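Oligogalacturonate lyase (Vibrio parahaemolyticus RIMD 2210633, PDB 3C5M) probably cleaves oligogalacturonides by lyase chemistry and binds a manganese ion within a seven-bladed beta-propeller. Local coordinates at residues 21-35 against 367-381. Numbering follows the deposited sequence.
Unlike the reference sequence in segment 21-35: Ile31 (reference Val).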
ATOM      1  N   VAL A  21     -11.037  13.002  19.366  1.00 48.06           N
ATOM      2  CA  VAL A  21     -10.149  11.847  19.339  1.00 44.36           C
ATOM      3  C   VAL A  21      -8.687  12.266  19.471  1.00 41.95           C
ATOM      4  O   VAL A  21      -8.271  13.290  18.924  1.00 37.94           O
ATOM      5  CB  VAL A  21     -10.340  11.042  18.045  1.00 41.22           C
ATOM      6  CG1 VAL A  21      -9.319   9.930  17.981  1.00 42.09           C
ATOM      7  CG2 VAL A  21     -11.743  10.474  17.995  1.00 27.56           C
ATOM      8  N   LYS A  22      -7.910  11.486  20.216  1.00 38.20           N
ATOM      9  CA  LYS A  22      -6.498  11.806  20.401  1.00 41.26           C
ATOM     10  C   LYS A  22      -5.661  11.412  19.190  1.00 42.70           C
ATOM     11  O   LYS A  22      -5.855  10.349  18.593  1.00 43.56           O
ATOM     12  CB  LYS A  22      -5.934  11.125  21.653  1.00 37.21           C
ATOM     13  CG  LYS A  22      -6.324  11.796  22.952  1.00 36.55           C
ATOM     14  CD  LYS A  22      -5.598  11.219  24.151  1.00 36.27           C
ATOM     15  CE  LYS A  22      -6.060   9.818  24.488  1.00 31.67           C
ATOM     16  NZ  LYS A  22      -5.297   9.264  25.650  1.00 47.14           N
ATOM     17  N   VAL A  23      -4.736  12.292  18.834  1.00 38.03           N
ATOM     18  CA  VAL A  23      -3.850  12.077  17.703  1.00 36.41           C
ATOM     19  C   VAL A  23      -2.453  12.480  18.115  1.00 42.85           C
ATOM     20  O   VAL A  23      -2.230  13.580  18.623  1.00 43.83           O
ATOM     21  CB  VAL A  23      -4.220  12.941  16.507  1.00 26.43           C
ATOM     22  CG1 VAL A  23      -3.210  12.730  15.417  1.00 22.04           C
ATOM     23  CG2 VAL A  23      -5.614  12.602  16.030  1.00 30.92           C
ATOM     24  N   THR A  24      -1.496  11.600  17.872  1.00 45.71           N
ATOM     25  CA  THR A  24      -0.137  11.898  18.254  1.00 39.65           C
ATOM     26  C   THR A  24       0.810  11.889  17.057  1.00 33.90           C
ATOM     27  O   THR A  24       0.748  11.004  16.217  1.00 40.73           O
ATOM     28  CB  THR A  24       0.290  10.922  19.390  1.00 40.78           C
ATOM     29  OG1 THR A  24       1.715  10.791  19.423  1.00 35.42           O
ATOM     30  CG2 THR A  24      -0.385   9.583  19.216  1.00 41.49           C
ATOM     31  N   ARG A  25       1.658  12.914  16.977  1.00 35.31           N
ATOM     32  CA  ARG A  25       2.623  13.081  15.887  1.00 35.13           C
ATOM     33  C   ARG A  25       3.952  12.417  16.280  1.00 38.70           C
ATOM     34  O   ARG A  25       4.518  12.735  17.324  1.00 42.72           O
ATOM     35  CB  ARG A  25       2.841  14.578  15.631  1.00 25.75           C
ATOM     36  CG  ARG A  25       3.490  14.911  14.309  1.00 39.63           C
ATOM     37  CD  ARG A  25       4.063  16.318  14.291  1.00 42.32           C
ATOM     38  NE  ARG A  25       5.189  16.449  15.215  1.00 49.77           N
ATOM     39  CZ  ARG A  25       5.213  17.287  16.242  1.00 46.60           C
ATOM     40  NH1 ARG A  25       4.171  18.074  16.476  1.00 42.94           N
ATOM     41  NH2 ARG A  25       6.271  17.327  17.038  1.00 52.34           N
ATOM     42  N   LEU A  26       4.449  11.504  15.445  1.00 33.46           N
ATOM     43  CA  LEU A  26       5.687  10.790  15.733  1.00 22.41           C
ATOM     44  C   LEU A  26       6.955  11.476  15.241  1.00 30.17           C
ATOM     45  O   LEU A  26       7.989  11.444  15.909  1.00 25.78           O
ATOM     46  CB  LEU A  26       5.637   9.389  15.126  1.00 26.76           C
ATOM     47  CG  LEU A  26       4.640   8.349  15.636  1.00 26.81           C
ATOM     48  CD1 LEU A  26       4.632   8.367  17.143  1.00 10.49           C
ATOM     49  CD2 LEU A  26       3.263   8.623  15.099  1.00 37.39           C
ATOM     50  N   THR A  27       6.880  12.086  14.063  1.00 32.89           N
ATOM     51  CA  THR A  27       8.037  12.747  13.474  1.00 43.92           C
ATOM     52  C   THR A  27       8.037  14.276  13.620  1.00 45.50           C
ATOM     53  O   THR A  27       6.986  14.894  13.824  1.00 43.32           O
ATOM     54  CB  THR A  27       8.151  12.353  11.977  1.00 48.07           C
ATOM     55  OG1 THR A  27       6.946  12.702  11.276  1.00 46.79           O
ATOM     56  CG2 THR A  27       8.366  10.856  11.859  1.00 51.81           C
ATOM     57  N   PRO A  28       9.225  14.902  13.538  1.00 49.61           N
ATOM     58  CA  PRO A  28       9.377  16.357  13.657  1.00 56.92           C
ATOM     59  C   PRO A  28       8.565  17.110  12.608  1.00 59.82           C
ATOM     60  O   PRO A  28       8.345  16.618  11.496  1.00 66.95           O
ATOM     61  CB  PRO A  28      10.877  16.573  13.469  1.00 55.55           C
ATOM     62  CG  PRO A  28      11.460  15.333  14.031  1.00 58.20           C
ATOM     63  CD  PRO A  28      10.546  14.257  13.457  1.00 58.06           C
ATOM     64  N   THR A  29       8.138  18.314  12.963  1.00 56.81           N
ATOM     65  CA  THR A  29       7.339  19.119  12.065  1.00 53.62           C
ATOM     66  C   THR A  29       8.192  19.875  11.039  1.00 47.18           C
ATOM     67  O   THR A  29       7.662  20.488  10.112  1.00 43.49           O
ATOM     68  CB  THR A  29       6.445  20.093  12.883  1.00 53.03           C
ATOM     69  OG1 THR A  29       5.603  20.821  11.985  1.00 58.42           O
ATOM     70  CG2 THR A  29       7.296  21.069  13.698  1.00 54.43           C
ATOM     71  N   ASP A  30       9.512  19.795  11.193  1.00 45.88           N
ATOM     72  CA  ASP A  30      10.448  20.469  10.284  1.00 51.43           C
ATOM     73  C   ASP A  30      11.180  19.569   9.281  1.00 54.51           C
ATOM     74  O   ASP A  30      11.962  20.076   8.469  1.00 61.71           O
ATOM     75  CB  ASP A  30      11.503  21.235  11.077  1.00 46.83           C
ATOM     76  CG  ASP A  30      12.129  20.385  12.138  1.00 55.89           C
ATOM     77  OD1 ASP A  30      11.502  20.225  13.204  1.00 67.29           O
ATOM     78  OD2 ASP A  30      13.229  19.850  11.904  1.00 64.42           O
ATOM     79  N   ILE A  31      10.965  18.252   9.332  1.00 52.71           N
ATOM     80  CA  ILE A  31      11.636  17.346   8.381  1.00 43.69           C
ATOM     81  C   ILE A  31      10.622  16.408   7.726  1.00 39.22           C
ATOM     82  O   ILE A  31       9.728  15.881   8.386  1.00 51.04           O
ATOM     83  CB  ILE A  31      12.784  16.528   9.069  1.00 41.67           C
ATOM     84  CG1 ILE A  31      13.769  16.018   8.016  1.00 32.02           C
ATOM     85  CG2 ILE A  31      12.216  15.356   9.859  1.00 40.46           C
ATOM     86  CD1 ILE A  31      15.193  16.087   8.496  1.00 20.69           C
ATOM     87  N   ILE A  32      10.745  16.230   6.419  1.00 35.45           N
ATOM     88  CA  ILE A  32       9.838  15.366   5.664  1.00 36.27           C
ATOM     89  C   ILE A  32       9.885  13.879   6.073  1.00 37.24           C
ATOM     90  O   ILE A  32      10.959  13.281   6.129  1.00 38.32           O
ATOM     91  CB  ILE A  32      10.149  15.471   4.164  1.00 31.88           C
ATOM     92  CG1 ILE A  32       9.942  16.922   3.720  1.00 31.14           C
ATOM     93  CG2 ILE A  32       9.285  14.498   3.376  1.00 22.74           C
ATOM     94  CD1 ILE A  32      10.293  17.189   2.272  1.00 35.39           C
ATOM     95  N   CYS A  33       8.720  13.300   6.355  1.00 26.83           N
ATOM     96  CA  CYS A  33       8.613  11.902   6.736  1.00 25.05           C
ATOM     97  C   CYS A  33       7.291  11.346   6.251  1.00 32.07           C
ATOM     98  O   CYS A  33       6.301  12.070   6.180  1.00 33.47           O
ATOM     99  CB  CYS A  33       8.641  11.733   8.250  1.00 27.05           C
ATOM    100  SG  CYS A  33      10.194  12.150   9.018  1.00 45.53           S
ATOM    101  N   HIS A  34       7.267  10.059   5.922  1.00 37.71           N
ATOM    102  CA  HIS A  34       6.026   9.435   5.503  1.00 42.31           C
ATOM    103  C   HIS A  34       6.072   7.947   5.735  1.00 41.75           C
ATOM    104  O   HIS A  34       7.152   7.348   5.803  1.00 40.79           O
ATOM    105  CB  HIS A  34       5.742   9.697   4.027  1.00 42.26           C
ATOM    106  CG  HIS A  34       6.658   8.966   3.098  1.00 42.69           C
ATOM    107  ND1 HIS A  34       7.889   9.459   2.721  1.00 47.11           N
ATOM    108  CD2 HIS A  34       6.515   7.781   2.459  1.00 38.91           C
ATOM    109  CE1 HIS A  34       8.463   8.612   1.887  1.00 33.63           C
ATOM    110  NE2 HIS A  34       7.651   7.587   1.711  1.00 40.94           N
ATOM    111  N   ARG A  35       4.882   7.363   5.850  1.00 37.48           N
ATOM    112  CA  ARG A  35       4.717   5.931   6.058  1.00 30.45           C
ATOM    113  C   ARG A  35       4.739   5.229   4.696  1.00 31.15           C
ATOM    114  O   ARG A  35       4.546   5.868   3.658  1.00 29.94           O
ATOM    115  CB  ARG A  35       3.386   5.659   6.742  1.00 16.51           C
ATOM    116  CG  ARG A  35       2.178   5.920   5.870  1.00 22.27           C
ATOM    117  CD  ARG A  35       0.916   5.673   6.645  1.00 28.78           C
ATOM    118  NE  ARG A  35       0.842   4.327   7.226  1.00 35.74           N
ATOM    119  CZ  ARG A  35       0.616   3.229   6.519  1.00 33.88           C
ATOM    120  NH1 ARG A  35       0.448   3.318   5.207  1.00 53.71           N
ATOM    121  NH2 ARG A  35       0.537   2.055   7.116  1.00 37.90           N
ATOM    122  N   PHE A 367      -0.953   7.176   9.751  1.00 29.14           N
ATOM    123  CA  PHE A 367      -1.182   7.866   8.482  1.00 25.81           C
ATOM    124  C   PHE A 367      -0.250   9.052   8.320  1.00 29.83           C
ATOM    125  O   PHE A 367       0.358   9.499   9.290  1.00 40.66           O
ATOM    126  CB  PHE A 367      -2.640   8.322   8.385  1.00 35.24           C
ATOM    127  CG  PHE A 367      -3.021   9.383   9.379  1.00 31.18           C
ATOM    128  CD1 PHE A 367      -2.863  10.726   9.072  1.00 39.85           C
ATOM    129  CD2 PHE A 367      -3.552   9.047  10.609  1.00 26.07           C
ATOM    130  CE1 PHE A 367      -3.235  11.716   9.977  1.00 35.34           C
ATOM    131  CE2 PHE A 367      -3.926  10.037  11.518  1.00 39.27           C
ATOM    132  CZ  PHE A 367      -3.766  11.371  11.199  1.00 29.22           C
ATOM    133  N   THR A 368      -0.130   9.549   7.092  1.00 24.20           N
ATOM    134  CA  THR A 368       0.737  10.693   6.806  1.00 30.49           C
ATOM    135  C   THR A 368      -0.090  11.945   6.591  1.00 33.47           C
ATOM    136  O   THR A 368      -1.241  11.863   6.180  1.00 40.07           O
ATOM    137  CB  THR A 368       1.557  10.508   5.501  1.00 27.46           C
ATOM    138  OG1 THR A 368       2.301   9.286   5.551  1.00 35.26           O
ATOM    139  CG2 THR A 368       2.536  11.667   5.326  1.00 22.74           C
ATOM    140  N   SER A 369       0.488  13.105   6.885  1.00 34.35           N
ATOM    141  CA  SER A 369      -0.197  14.369   6.625  1.00 40.76           C
ATOM    142  C   SER A 369       0.773  15.533   6.623  1.00 39.76           C
ATOM    143  O   SER A 369       1.800  15.490   7.293  1.00 51.23           O
ATOM    144  CB  SER A 369      -1.292  14.652   7.644  1.00 28.93           C
ATOM    145  OG  SER A 369      -1.992  15.816   7.224  1.00 25.54           O
ATOM    146  N   ASP A 370       0.465  16.574   5.864  1.00 39.18           N
ATOM    147  CA  ASP A 370       1.350  17.733   5.848  1.00 46.62           C
ATOM    148  C   ASP A 370       0.623  18.988   6.302  1.00 44.35           C
ATOM    149  O   ASP A 370       1.013  20.096   5.951  1.00 49.31           O
ATOM    150  CB  ASP A 370       1.923  17.960   4.449  1.00 47.18           C
ATOM    151  CG  ASP A 370       0.857  18.289   3.413  1.00 48.17           C
ATOM    152  OD1 ASP A 370       1.240  18.611   2.252  1.00 52.76           O
ATOM    153  OD2 ASP A 370      -0.348  18.223   3.750  1.00 43.89           O
ATOM    154  N   PHE A 371      -0.419  18.820   7.107  1.00 48.78           N
ATOM    155  CA  PHE A 371      -1.182  19.975   7.543  1.00 43.94           C
ATOM    156  C   PHE A 371      -0.379  20.920   8.424  1.00 44.91           C
ATOM    157  O   PHE A 371      -0.647  22.123   8.439  1.00 43.45           O
ATOM    158  CB  PHE A 371      -2.464  19.519   8.230  1.00 35.33           C
ATOM    159  CG  PHE A 371      -2.291  19.137   9.651  1.00 36.26           C
ATOM    160  CD1 PHE A 371      -2.446  20.082  10.651  1.00 46.54           C
ATOM    161  CD2 PHE A 371      -2.003  17.832  10.000  1.00 42.44           C
ATOM    162  CE1 PHE A 371      -2.323  19.731  11.997  1.00 42.06           C
ATOM    163  CE2 PHE A 371      -1.874  17.462  11.342  1.00 40.43           C
ATOM    164  CZ  PHE A 371      -2.035  18.419  12.342  1.00 47.91           C
ATOM    165  N   GLU A 372       0.616  20.388   9.136  1.00 41.83           N
ATOM    166  CA  GLU A 372       1.446  21.232   9.980  1.00 33.85           C
ATOM    167  C   GLU A 372       2.563  21.843   9.149  1.00 38.50           C
ATOM    168  O   GLU A 372       3.537  22.368   9.688  1.00 42.29           O
ATOM    169  CB  GLU A 372       2.051  20.445  11.138  1.00 31.25           C
ATOM    170  CG  GLU A 372       1.060  19.896  12.126  1.00 36.36           C
ATOM    171  CD  GLU A 372       1.693  19.646  13.485  1.00 49.41           C
ATOM    172  OE1 GLU A 372       2.156  20.629  14.113  1.00 54.24           O
ATOM    173  OE2 GLU A 372       1.736  18.473  13.928  1.00 55.41           O
ATOM    174  N   GLY A 373       2.429  21.767   7.831  1.00 36.06           N
ATOM    175  CA  GLY A 373       3.442  22.360   6.976  1.00 44.14           C
ATOM    176  C   GLY A 373       4.241  21.417   6.100  1.00 44.07           C
ATOM    177  O   GLY A 373       4.451  21.671   4.913  1.00 43.56           O
ATOM    178  N   VAL A 374       4.720  20.330   6.679  1.00 48.14           N
ATOM    179  CA  VAL A 374       5.472  19.379   5.884  1.00 48.80           C
ATOM    180  C   VAL A 374       4.948  17.991   6.197  1.00 45.74           C
ATOM    181  O   VAL A 374       4.414  17.755   7.291  1.00 44.40           O
ATOM    182  CB  VAL A 374       6.982  19.453   6.183  1.00 43.99           C
ATOM    183  CG1 VAL A 374       7.432  18.231   6.973  1.00 45.84           C
ATOM    184  CG2 VAL A 374       7.747  19.561   4.880  1.00 53.59           C
ATOM    185  N   PRO A 375       5.071  17.058   5.234  1.00 37.69           N
ATOM    186  CA  PRO A 375       4.586  15.708   5.485  1.00 27.13           C
ATOM    187  C   PRO A 375       5.233  15.094   6.725  1.00 32.88           C
ATOM    188  O   PRO A 375       6.464  15.121   6.899  1.00 34.76           O
ATOM    189  CB  PRO A 375       4.922  14.979   4.192  1.00 24.03           C
ATOM    190  CG  PRO A 375       6.095  15.722   3.675  1.00 27.17           C
ATOM    191  CD  PRO A 375       5.719  17.141   3.913  1.00 38.25           C
ATOM    192  N   ALA A 376       4.373  14.561   7.588  1.00 29.63           N
ATOM    193  CA  ALA A 376       4.778  13.936   8.841  1.00 32.73           C
ATOM    194  C   ALA A 376       3.874  12.737   9.149  1.00 35.05           C
ATOM    195  O   ALA A 376       2.814  12.558   8.535  1.00 35.46           O
ATOM    196  CB  ALA A 376       4.711  14.950   9.968  1.00 25.39           C
ATOM    197  N   ILE A 377       4.289  11.934  10.123  1.00 32.87           N
ATOM    198  CA  ILE A 377       3.564  10.725  10.493  1.00 34.91           C
ATOM    199  C   ILE A 377       2.794  10.857  11.800  1.00 35.02           C
ATOM    200  O   ILE A 377       3.346  11.287  12.814  1.00 38.20           O
ATOM    201  CB  ILE A 377       4.549   9.533  10.604  1.00 36.06           C
ATOM    202  CG1 ILE A 377       5.373   9.427   9.324  1.00 37.90           C
ATOM    203  CG2 ILE A 377       3.800   8.234  10.788  1.00 35.91           C
ATOM    204  CD1 ILE A 377       6.447   8.384   9.399  1.00 44.14           C
ATOM    205  N   TYR A 378       1.520  10.473  11.774  1.00 34.56           N
ATOM    206  CA  TYR A 378       0.662  10.543  12.960  1.00 27.13           C
ATOM    207  C   TYR A 378       0.024   9.199  13.232  1.00 22.79           C
ATOM    208  O   TYR A 378      -0.039   8.345  12.358  1.00 40.19           O
ATOM    209  CB  TYR A 378      -0.471  11.557  12.754  1.00 27.22           C
ATOM    210  CG  TYR A 378      -0.029  12.964  12.423  1.00 31.33           C
ATOM    211  CD1 TYR A 378       0.359  13.309  11.133  1.00 29.47           C
ATOM    212  CD2 TYR A 378       0.032  13.943  13.412  1.00 36.23           C
ATOM    213  CE1 TYR A 378       0.805  14.592  10.833  1.00 43.35           C
ATOM    214  CE2 TYR A 378       0.474  15.234  13.123  1.00 45.44           C
ATOM    215  CZ  TYR A 378       0.864  15.550  11.830  1.00 46.27           C
ATOM    216  OH  TYR A 378       1.331  16.817  11.538  1.00 53.09           O
ATOM    217  N   ILE A 379      -0.443   9.014  14.454  1.00 22.53           N
ATOM    218  CA  ILE A 379      -1.145   7.802  14.825  1.00 18.14           C
ATOM    219  C   ILE A 379      -2.361   8.284  15.599  1.00 30.75           C
ATOM    220  O   ILE A 379      -2.233   8.857  16.680  1.00 35.79           O
ATOM    221  CB  ILE A 379      -0.309   6.879  15.737  1.00 22.80           C
ATOM    222  CG1 ILE A 379       0.727   6.123  14.914  1.00 27.38           C
ATOM    223  CG2 ILE A 379      -1.216   5.882  16.439  1.00 24.90           C
ATOM    224  CD1 ILE A 379       1.725   5.388  15.734  1.00 10.37           C
ATOM    225  N   ALA A 380      -3.543   8.069  15.037  1.00 33.40           N
ATOM    226  CA  ALA A 380      -4.768   8.489  15.693  1.00 33.66           C
ATOM    227  C   ALA A 380      -5.322   7.346  16.534  1.00 42.58           C
ATOM    228  O   ALA A 380      -5.453   6.222  16.056  1.00 45.01           O
ATOM    229  CB  ALA A 380      -5.796   8.916  14.653  1.00 29.34           C
ATOM    230  N   ASP A 381      -5.646   7.636  17.791  1.00 47.37           N
ATOM    231  CA  ASP A 381      -6.216   6.636  18.684  1.00 47.27           C
ATOM    232  C   ASP A 381      -7.548   6.195  18.113  1.00 40.79           C
ATOM    233  O   ASP A 381      -8.138   6.906  17.310  1.00 41.68           O
ATOM    234  CB  ASP A 381      -6.413   7.227  20.085  1.00 52.33           C
ATOM    235  CG  ASP A 381      -5.161   7.110  20.953  1.00 65.70           C
ATOM    236  OD1 ASP A 381      -4.034   7.384  20.454  1.00 68.01           O
ATOM    237  OD2 ASP A 381      -5.304   6.752  22.145  1.00 65.28           O
TER
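Arg25 slants across Tyr378 where strands 22-25 and 376-381 pair antiparallel, their axes 4.7 Å apart. CB of Arg25 is 3.5 Å from Tyr378 CE2. CG, set anti to the backbone N (chi1 -163°), comes closer to the same CE2, at 3.3 Å. CD passes on toward the phenol end and meets Glu372 OE2. The chain then bends at chi3. NE gives a hydrogen bond to Thr27 O of 2.8 Å, near the guanidinium plane, which ties the strand end to the loop after it. NH1 reaches Glu372 OE2 at 3.5 Å in a salt bridge, with guanidinium and carboxylate planes 59° apart. NH1 also pairs with Glu12 on strand 12-15. The same Glu372 OE2 accepts a hydrogen bond from Tyr378 OH, on its anti side.

Backbone bonds join Thr24 to Ile379 in both directions. Leu26 N bonds to Ile377 O. Further on, Thr27 replaces the backbone as acceptor: its OG1 takes the N-H of Ile377 at 3.0 Å. Val23 packs on Tyr378 and Ala380 on the arginine's face; Leu26 CD2 meets Ile379 on the other. At the end of the loop, Ile32 packs on Val374 and Pro375, and Cys33 N bonds to Pro375 O. Arg35 N points almost straight at Thr368 OG1 (176°). The side chain of Arg35 touches the manganese ligand His355.

Strand 22-25, from the N-terminal region, thus joins a sheet with the C-terminal strands. This is the closure by which a beta-propeller ring is commonly sealed. Residues 26-32 then lead to strand 33-34, in a different sheet. At the seam, Glu372 OE2 is held by both a phenol and a guanidinium, which would probably favour a charged carboxylate.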